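Fructose transport system repressor FruR (Pseudomonas putida, PDB 3O74) probably regulates transcription as a LacI-family DNA-binding repressor and activator, with fructose 1-phosphate as its preferred effector. Local coordinates at residues Pro120-Leu132 with Tyr149-Phe161. Residues are numbered along the deposited sequence; the frame is centred on the assembly and turned at random.
Sequences PRSIALIGARPEL and YTGEVRRYQGEAF
Ile123 and Val153 pair near the start of a parallel two-strand ladder that runs from Ser122-Glu152 to Ala128-Gly158. Eight backbone hydrogen bonds hold it, from Glu152 N to Arg121 O through to Arg129 N to Gly158 O; the bond from Tyr156 N to Leu125 O (2.8 Å) is nearly straight at 174°. Between them CA-H groups close on the same carbonyls, as Ala124 CA does on Arg154 O at 3.1 Å.

Polar side chains work mainly at the ends. Tyr149 OH donates to Pro120 O (2.6 Å) from well above the carbonyl plane; CG anti to the backbone N (chi1 -176°) carries the phenol across to the residues leading into strand 122-128. Arg121 and Glu152 form a salt bridge, NH1 to OE1, whose hydrogen bond is weak (115°): Glu152 CG lies over the centre of the guanidinium and the two charged planes are clearly inclined to each other, though the Arg121 side chain is poorly ordered and this arrangement is approximate. At the far end one water links Pro130 O to Gln157 NE2.

Apolar contacts fill in around these. Ile123 CG2 touches both Val153 CG2 and Tyr149 CE2, each at 3.8 Å. Ala128 CB sits over one face of the Phe161 ring in a CH-pi contact, 4.2 Å from its centroid, while Leu132 CD1 meets the ring edge and Arg129 CG packs obliquely against it.

The pair belongs to a right-handed beta-alpha-beta crossover through helix 133-144, as in the Rossmann-like lobes of LacI-type sugar-binding domains. Strand 152-158 is an edge strand of the sheet within this chain, and strand 122-128 bonds on its other side to strand 183-186. Helix 133-144 covers Ile123 and Leu125; helix 163-177 packs on Ala124 and Tyr156.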
loop_
_atom_site.group_PDB
_atom_site.type_symbol
_atom_site.label_atom_id
_atom_site.label_comp_id
_atom_site.label_asym_id
_atom_site.label_seq_id
_atom_site.Cartn_x
_atom_site.Cartn_y
_atom_site.Cartn_z
ATOM N N PRO B 120 -0.181 -23.402 -24.933
ATOM C CA PRO B 120 1.142 -23.493 -24.309
ATOM C C PRO B 120 1.591 -24.942 -24.155
ATOM O O PRO B 120 0.763 -25.831 -23.955
ATOM C CB PRO B 120 0.926 -22.851 -22.935
ATOM C CG PRO B 120 -0.525 -23.016 -22.666
ATOM C CD PRO B 120 -1.202 -22.903 -23.995
ATOM N N ARG B 121 2.894 -25.170 -24.260
ATOM C CA ARG B 121 3.457 -26.507 -24.123
ATOM C C ARG B 121 3.643 -26.842 -22.646
ATOM O O ARG B 121 3.671 -28.008 -22.254
ATOM C CB ARG B 121 4.788 -26.593 -24.871
ATOM C CG ARG B 121 5.108 -27.962 -25.443
ATOM C CD ARG B 121 5.788 -28.859 -24.426
ATOM N NE ARG B 121 4.891 -29.881 -23.895
ATOM C CZ ARG B 121 5.308 -31.008 -23.331
ATOM N NH1 ARG B 121 6.608 -31.255 -23.234
ATOM N NH2 ARG B 121 4.432 -31.892 -22.870
ATOM N N SER B 122 3.756 -25.798 -21.832
ATOM C CA SER B 122 3.941 -25.949 -20.398
ATOM C C SER B 122 3.260 -24.799 -19.675
ATOM O O SER B 122 3.262 -23.664 -20.150
ATOM C CB SER B 122 5.430 -25.969 -20.048
ATOM O OG SER B 122 6.064 -24.765 -20.446
ATOM N N ILE B 123 2.671 -25.099 -18.526
ATOM C CA ILE B 123 2.015 -24.078 -17.724
ATOM C C ILE B 123 2.306 -24.320 -16.251
ATOM O O ILE B 123 2.387 -25.464 -15.805
ATOM C CB ILE B 123 0.488 -24.058 -17.961
ATOM C CG1 ILE B 123 -0.152 -22.879 -17.229
ATOM C CG2 ILE B 123 -0.148 -25.377 -17.535
ATOM C CD1 ILE B 123 -1.583 -22.605 -17.644
ATOM N N ALA B 124 2.472 -23.240 -15.497
ATOM C CA ALA B 124 2.806 -23.371 -14.090
ATOM C C ALA B 124 1.941 -22.476 -13.220
ATOM O O ALA B 124 1.415 -21.459 -13.673
ATOM C CB ALA B 124 4.277 -23.069 -13.862
ATOM N N LEU B 125 1.796 -22.884 -11.966
ATOM C CA LEU B 125 1.138 -22.078 -10.958
ATOM C C LEU B 125 2.157 -21.740 -9.879
ATOM O O LEU B 125 2.839 -22.623 -9.356
ATOM C CB LEU B 125 -0.025 -22.844 -10.336
ATOM C CG LEU B 125 -0.652 -22.157 -9.126
ATOM C CD1 LEU B 125 -1.658 -21.104 -9.570
ATOM C CD2 LEU B 125 -1.310 -23.190 -8.221
ATOM N N ILE B 126 2.272 -20.459 -9.563
ATOM C CA ILE B 126 3.116 -20.029 -8.464
ATOM C C ILE B 126 2.232 -19.411 -7.389
ATOM O O ILE B 126 1.523 -18.438 -7.637
ATOM C CB ILE B 126 4.180 -19.030 -8.930
ATOM C CG1 ILE B 126 5.325 -19.765 -9.635
ATOM C CG2 ILE B 126 4.721 -18.221 -7.750
ATOM C CD1 ILE B 126 6.413 -18.846 -10.182
ATOM N N GLY B 127 2.282 -19.990 -6.197
ATOM C CA GLY B 127 1.451 -19.551 -5.097
ATOM C C GLY B 127 2.207 -19.648 -3.789
ATOM O O GLY B 127 3.412 -19.865 -3.785
ATOM N N ALA B 128 1.497 -19.494 -2.679
ATOM C CA ALA B 128 2.119 -19.496 -1.362
ATOM C C ALA B 128 1.071 -19.799 -0.306
ATOM O O ALA B 128 -0.125 -19.646 -0.553
ATOM C CB ALA B 128 2.785 -18.150 -1.080
ATOM N N ARG B 129 1.523 -20.234 0.866
ATOM C CA ARG B 129 0.616 -20.572 1.957
ATOM C C ARG B 129 -0.464 -21.534 1.489
ATOM O O ARG B 129 -1.648 -21.223 1.579
ATOM C CB ARG B 129 -0.036 -19.305 2.511
ATOM C CG ARG B 129 0.953 -18.288 3.040
ATOM C CD ARG B 129 1.872 -18.936 4.056
ATOM N NE ARG B 129 2.064 -18.094 5.230
ATOM C CZ ARG B 129 1.143 -17.912 6.170
ATOM N NH1 ARG B 129 -0.038 -18.505 6.068
ATOM N NH2 ARG B 129 1.398 -17.131 7.210
ATOM N N PRO B 130 -0.058 -22.715 0.989
ATOM C CA PRO B 130 -0.987 -23.688 0.403
ATOM C C PRO B 130 -2.078 -24.149 1.374
ATOM O O PRO B 130 -3.137 -24.605 0.935
ATOM C CB PRO B 130 -0.074 -24.864 0.022
ATOM C CG PRO B 130 1.134 -24.705 0.880
ATOM C CD PRO B 130 1.321 -23.230 1.036
ATOM N N GLU B 131 -1.823 -24.032 2.672
ATOM C CA GLU B 131 -2.785 -24.488 3.674
ATOM C C GLU B 131 -4.040 -23.613 3.724
ATOM O O GLU B 131 -5.121 -24.089 4.071
ATOM C CB GLU B 131 -2.133 -24.573 5.060
ATOM C CG GLU B 131 -1.870 -23.226 5.737
ATOM C CD GLU B 131 -0.584 -22.564 5.275
ATOM O OE1 GLU B 131 0.049 -23.070 4.322
ATOM O OE2 GLU B 131 -0.204 -21.534 5.868
ATOM N N LEU B 132 -3.895 -22.337 3.368
ATOM C CA LEU B 132 -5.013 -21.396 3.415
ATOM C C LEU B 132 -6.123 -21.755 2.433
ATOM O O LEU B 132 -5.861 -22.277 1.351
ATOM C CB LEU B 132 -4.532 -19.967 3.139
ATOM C CG LEU B 132 -3.528 -19.347 4.105
ATOM C CD1 LEU B 132 -3.221 -17.916 3.687
ATOM C CD2 LEU B 132 -4.061 -19.392 5.527
ATOM N N TYR B 149 -5.940 -31.024 -20.619
ATOM C CA TYR B 149 -4.638 -30.483 -21.010
ATOM C C TYR B 149 -3.572 -31.578 -21.022
ATOM O O TYR B 149 -3.475 -32.376 -20.088
ATOM C CB TYR B 149 -4.220 -29.341 -20.074
ATOM C CG TYR B 149 -2.926 -28.652 -20.462
ATOM C CD1 TYR B 149 -2.874 -27.784 -21.545
ATOM C CD2 TYR B 149 -1.761 -28.856 -19.732
ATOM C CE1 TYR B 149 -1.693 -27.146 -21.899
ATOM C CE2 TYR B 149 -0.577 -28.221 -20.076
ATOM C CZ TYR B 149 -0.549 -27.369 -21.160
ATOM O OH TYR B 149 0.626 -26.739 -21.505
ATOM N N THR B 150 -2.765 -31.601 -22.077
ATOM C CA THR B 150 -1.793 -32.672 -22.272
ATOM C C THR B 150 -0.338 -32.218 -22.117
ATOM O O THR B 150 0.585 -33.028 -22.240
ATOM C CB THR B 150 -1.970 -33.328 -23.652
ATOM O OG1 THR B 150 -1.733 -32.355 -24.677
ATOM C CG2 THR B 150 -3.383 -33.883 -23.798
ATOM N N GLY B 151 -0.138 -30.929 -21.851
ATOM C CA GLY B 151 1.200 -30.371 -21.716
ATOM C C GLY B 151 1.837 -30.594 -20.354
ATOM O O GLY B 151 1.330 -31.364 -19.538
ATOM N N GLU B 152 2.967 -29.930 -20.121
ATOM C CA GLU B 152 3.644 -29.987 -18.829
ATOM C C GLU B 152 2.960 -29.044 -17.847
ATOM O O GLU B 152 2.724 -27.881 -18.162
ATOM C CB GLU B 152 5.109 -29.572 -18.969
ATOM C CG GLU B 152 5.841 -30.145 -20.173
ATOM C CD GLU B 152 6.329 -31.565 -19.951
ATOM O OE1 GLU B 152 7.181 -32.029 -20.739
ATOM O OE2 GLU B 152 5.869 -32.215 -18.990
ATOM N N VAL B 153 2.647 -29.544 -16.656
ATOM C CA VAL B 153 2.078 -28.700 -15.607
ATOM C C VAL B 153 2.932 -28.753 -14.349
ATOM O O VAL B 153 3.321 -29.830 -13.898
ATOM C CB VAL B 153 0.641 -29.109 -15.251
ATOM C CG1 VAL B 153 0.086 -28.211 -14.145
ATOM C CG2 VAL B 153 -0.244 -29.050 -16.481
ATOM N N ARG B 154 3.223 -27.584 -13.788
ATOM C CA ARG B 154 3.984 -27.511 -12.552
ATOM C C ARG B 154 3.266 -26.609 -11.566
ATOM O O ARG B 154 2.687 -25.592 -11.950
ATOM C CB ARG B 154 5.390 -26.975 -12.814
ATOM C CG ARG B 154 6.248 -27.855 -13.705
ATOM C CD ARG B 154 6.704 -29.116 -12.989
ATOM N NE ARG B 154 7.686 -29.849 -13.782
ATOM C CZ ARG B 154 7.379 -30.650 -14.797
ATOM N NH1 ARG B 154 6.110 -30.824 -15.147
ATOM N NH2 ARG B 154 8.339 -31.276 -15.466
ATOM N N ARG B 155 3.294 -26.990 -10.296
ATOM C CA ARG B 155 2.711 -26.171 -9.244
ATOM C C ARG B 155 3.750 -25.935 -8.162
ATOM O O ARG B 155 4.309 -26.883 -7.606
ATOM C CB ARG B 155 1.475 -26.850 -8.652
ATOM C CG ARG B 155 0.365 -27.088 -9.658
ATOM C CD ARG B 155 -0.637 -28.097 -9.133
ATOM N NE ARG B 155 -1.635 -28.456 -10.136
ATOM C CZ ARG B 155 -1.482 -29.425 -11.032
ATOM N NH1 ARG B 155 -0.364 -30.140 -11.061
ATOM N NH2 ARG B 155 -2.448 -29.679 -11.905
ATOM N N TYR B 156 4.012 -24.665 -7.876
ATOM C CA TYR B 156 4.972 -24.293 -6.850
ATOM C C TYR B 156 4.307 -23.363 -5.860
ATOM O O TYR B 156 3.885 -22.264 -6.217
ATOM C CB TYR B 156 6.186 -23.600 -7.474
ATOM C CG TYR B 156 7.100 -24.546 -8.207
ATOM C CD1 TYR B 156 8.205 -25.102 -7.576
ATOM C CD2 TYR B 156 6.851 -24.900 -9.525
ATOM C CE1 TYR B 156 9.043 -25.977 -8.242
ATOM C CE2 TYR B 156 7.682 -25.774 -10.197
ATOM C CZ TYR B 156 8.774 -26.309 -9.553
ATOM O OH TYR B 156 9.603 -27.180 -10.221
ATOM N N GLN B 157 4.216 -23.803 -4.611
ATOM C CA GLN B 157 3.548 -23.018 -3.586
ATOM C C GLN B 157 4.476 -22.800 -2.401
ATOM O O GLN B 157 4.779 -23.724 -1.649
ATOM C CB GLN B 157 2.241 -23.689 -3.169
ATOM C CG GLN B 157 1.204 -23.701 -4.280
ATOM C CD GLN B 157 -0.051 -24.457 -3.909
ATOM O OE1 GLN B 157 -0.123 -25.676 -4.064
ATOM N NE2 GLN B 157 -1.053 -23.736 -3.421
ATOM N N GLY B 158 4.932 -21.560 -2.260
ATOM C CA GLY B 158 5.927 -21.206 -1.267
ATOM C C GLY B 158 5.397 -20.946 0.129
ATOM O O GLY B 158 4.251 -21.267 0.456
ATOM N N GLU B 159 6.249 -20.342 0.949
ATOM C CA GLU B 159 5.999 -20.188 2.377
ATOM C C GLU B 159 5.380 -18.840 2.749
ATOM O O GLU B 159 4.914 -18.662 3.875
ATOM C CB GLU B 159 7.302 -20.391 3.158
ATOM C CG GLU B 159 8.340 -19.295 2.949
ATOM C CD GLU B 159 8.928 -19.280 1.547
ATOM O OE1 GLU B 159 8.936 -20.336 0.878
ATOM O OE2 GLU B 159 9.392 -18.203 1.117
ATOM N N ALA B 160 5.379 -17.893 1.814
ATOM C CA ALA B 160 4.863 -16.559 2.101
ATOM C C ALA B 160 4.437 -15.807 0.843
ATOM O O ALA B 160 4.982 -16.024 -0.241
ATOM C CB ALA B 160 5.904 -15.750 2.871
ATOM N N PHE B 161 3.454 -14.926 0.994
ATOM C CA PHE B 161 3.090 -14.009 -0.077
ATOM C C PHE B 161 4.067 -12.840 -0.066
ATOM O O PHE B 161 3.765 -11.767 0.454
ATOM C CB PHE B 161 1.660 -13.508 0.092
ATOM C CG PHE B 161 0.611 -14.572 -0.117
ATOM C CD1 PHE B 161 0.339 -15.056 -1.388
ATOM C CD2 PHE B 161 -0.111 -15.073 0.955
ATOM C CE1 PHE B 161 -0.630 -16.029 -1.585
ATOM C CE2 PHE B 161 -1.080 -16.043 0.767
ATOM C CZ PHE B 161 -1.342 -16.523 -0.506
HETATM O O HOH W 1 -3.372 -24.645 -2.101
#